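Side-chain contact in uncharacterized protein (Leishmania major, PDB 3KSV), which is of unknown function but binds zinc and, as a member of the HIT family, probably acts on nucleotide substrates through a histidine triad: residues 11-16 with 53-58. Numbering follows the deposited sequence.
With ZN (zinc ion), chain B.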
loop_
_atom_site.group_PDB
_atom_site.type_symbol
_atom_site.label_atom_id
_atom_site.label_comp_id
_atom_site.label_asym_id
_atom_site.label_seq_id
_atom_site.Cartn_x
_atom_site.Cartn_y
_atom_site.Cartn_z
ATOM N N ALA A 11 -18.688 -10.715 12.101
ATOM C CA ALA A 11 -18.780 -11.483 13.350
ATOM C C ALA A 11 -17.472 -12.240 13.648
ATOM O O ALA A 11 -16.903 -12.086 14.736
ATOM C CB ALA A 11 -19.960 -12.441 13.293
ATOM N N ASN A 12 -16.988 -13.019 12.675
ATOM C CA ASN A 12 -15.685 -13.707 12.784
ATOM C C ASN A 12 -14.503 -12.914 12.212
ATOM O O ASN A 12 -13.553 -13.510 11.706
ATOM C CB ASN A 12 -15.726 -15.062 12.074
ATOM C CG ASN A 12 -16.943 -15.870 12.425
ATOM O OD1 ASN A 12 -17.721 -15.498 13.305
ATOM N ND2 ASN A 12 -17.128 -16.987 11.730
ATOM N N CYS A 13 -14.552 -11.586 12.281
ATOM C CA CYS A 13 -13.436 -10.756 11.811
ATOM C C CYS A 13 -12.655 -10.216 12.992
ATOM O O CYS A 13 -13.125 -9.317 13.688
ATOM C CB CYS A 13 -13.943 -9.588 10.975
ATOM S SG CYS A 13 -12.669 -8.373 10.552
ATOM N N ILE A 14 -11.446 -10.728 13.198
ATOM C CA ILE A 14 -10.652 -10.310 14.345
ATOM C C ILE A 14 -10.369 -8.814 14.412
ATOM O O ILE A 14 -10.200 -8.288 15.504
ATOM C CB ILE A 14 -9.317 -11.110 14.507
ATOM C CG1 ILE A 14 -8.298 -10.783 13.405
ATOM C CG2 ILE A 14 -9.592 -12.629 14.589
ATOM C CD1 ILE A 14 -6.837 -11.243 13.768
ATOM N N PHE A 15 -10.334 -8.106 13.280
ATOM C CA PHE A 15 -10.077 -6.660 13.341
ATOM C C PHE A 15 -11.299 -5.899 13.797
ATOM O O PHE A 15 -11.183 -4.931 14.539
ATOM C CB PHE A 15 -9.546 -6.097 12.015
ATOM C CG PHE A 15 -8.165 -6.571 11.672
ATOM C CD1 PHE A 15 -7.200 -6.728 12.653
ATOM C CD2 PHE A 15 -7.824 -6.843 10.370
ATOM C CE1 PHE A 15 -5.932 -7.163 12.335
ATOM C CE2 PHE A 15 -6.565 -7.287 10.059
ATOM C CZ PHE A 15 -5.620 -7.447 11.038
ATOM N N CYS A 16 -12.472 -6.347 13.386
ATOM C CA CYS A 16 -13.695 -5.802 13.965
ATOM C C CYS A 16 -13.771 -6.057 15.474
ATOM O O CYS A 16 -14.228 -5.204 16.227
ATOM C CB CYS A 16 -14.934 -6.360 13.266
ATOM S SG CYS A 16 -15.288 -5.584 11.663
ATOM N N LYS A 53 -11.634 1.642 10.146
ATOM C CA LYS A 53 -12.619 1.208 11.128
ATOM C C LYS A 53 -13.789 0.473 10.455
ATOM O O LYS A 53 -14.313 -0.490 11.009
ATOM C CB LYS A 53 -13.121 2.400 11.941
ATOM C CG LYS A 53 -12.117 2.899 12.992
ATOM C CD LYS A 53 -12.536 4.264 13.548
ATOM C CE LYS A 53 -11.805 4.631 14.830
ATOM N NZ LYS A 53 -12.022 6.065 15.198
ATOM N N GLU A 54 -14.166 0.906 9.255
ATOM C CA GLU A 54 -15.241 0.271 8.478
ATOM C C GLU A 54 -14.825 -1.155 8.106
ATOM O O GLU A 54 -13.671 -1.384 7.731
ATOM C CB GLU A 54 -15.512 1.094 7.189
ATOM C CG GLU A 54 -16.689 0.604 6.304
ATOM C CD GLU A 54 -16.631 1.102 4.822
ATOM O OE1 GLU A 54 -15.792 1.990 4.456
ATOM O OE2 GLU A 54 -17.441 0.575 4.014
ATOM N N HIS A 55 -15.747 -2.114 8.208
ATOM C CA HIS A 55 -15.470 -3.468 7.710
ATOM C C HIS A 55 -15.602 -3.499 6.185
ATOM O O HIS A 55 -16.669 -3.811 5.648
ATOM C CB HIS A 55 -16.375 -4.541 8.349
ATOM C CG HIS A 55 -16.023 -5.945 7.943
ATOM N ND1 HIS A 55 -15.012 -6.668 8.539
ATOM C CD2 HIS A 55 -16.538 -6.746 6.978
ATOM C CE1 HIS A 55 -14.921 -7.852 7.960
ATOM N NE2 HIS A 55 -15.840 -7.929 7.015
ATOM N N ALA A 56 -14.515 -3.162 5.500
ATOM C CA ALA A 56 -14.394 -3.374 4.048
ATOM C C ALA A 56 -13.511 -4.596 3.867
ATOM O O ALA A 56 -12.426 -4.656 4.426
ATOM C CB ALA A 56 -13.767 -2.175 3.386
ATOM N N SER A 57 -13.973 -5.590 3.125
ATOM C CA SER A 57 -13.157 -6.788 2.916
ATOM C C SER A 57 -11.958 -6.555 1.945
ATOM O O SER A 57 -10.879 -7.140 2.126
ATOM C CB SER A 57 -14.043 -7.947 2.452
ATOM O OG SER A 57 -13.262 -8.977 1.861
ATOM N N CYS A 58 -12.159 -5.705 0.934
ATOM C CA CYS A 58 -11.119 -5.358 -0.046
ATOM C C CYS A 58 -11.072 -3.826 -0.233
ATOM O O CYS A 58 -12.019 -3.108 0.104
ATOM C CB CYS A 58 -11.366 -6.051 -1.403
ATOM S SG CYS A 58 -11.709 -7.873 -1.363
HETATM ZN ZN ZN B . -13.723 -6.623 10.047
#
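Cys13, Cys16 and His55 meet at a single zinc ion, and the metal links residues 11-16 to the loop that follows strand 48-52. Zinc sits 2.1 Å from Cys13 SG, 2.5 Å from Cys16 SG and 2.0 Å from His55 ND1; His106, whose ring meets that of His55 almost at right angles, supplies the fourth ligand. Around the metal the packing is close. Cys13 SG lies in the plane of the imidazole, at its edge, 3.5 Å from His55 CE1, while Cys16 SG approaches the ring obliquely, 3.3 Å from His55 ND1. With CG anti to the backbone N (chi1 -175°), the ring of His55 swings toward the two sulfurs and presents ND1 to the zinc. Cys13 is also the N-cap of helix 14-20: its SG accepts a hydrogen bond from Cys16 N, 3.5 Å long and nearly straight at 167°. Cys13 is buried, whereas Cys16 and His55 stay partly exposed, so the site is less enclosed on their side. A CxxC pair and two histidines thus form a Cys2His2 site, and the N-H...S hydrogen bond, together with the metal, would probably stabilise Cys13 as a thiolate.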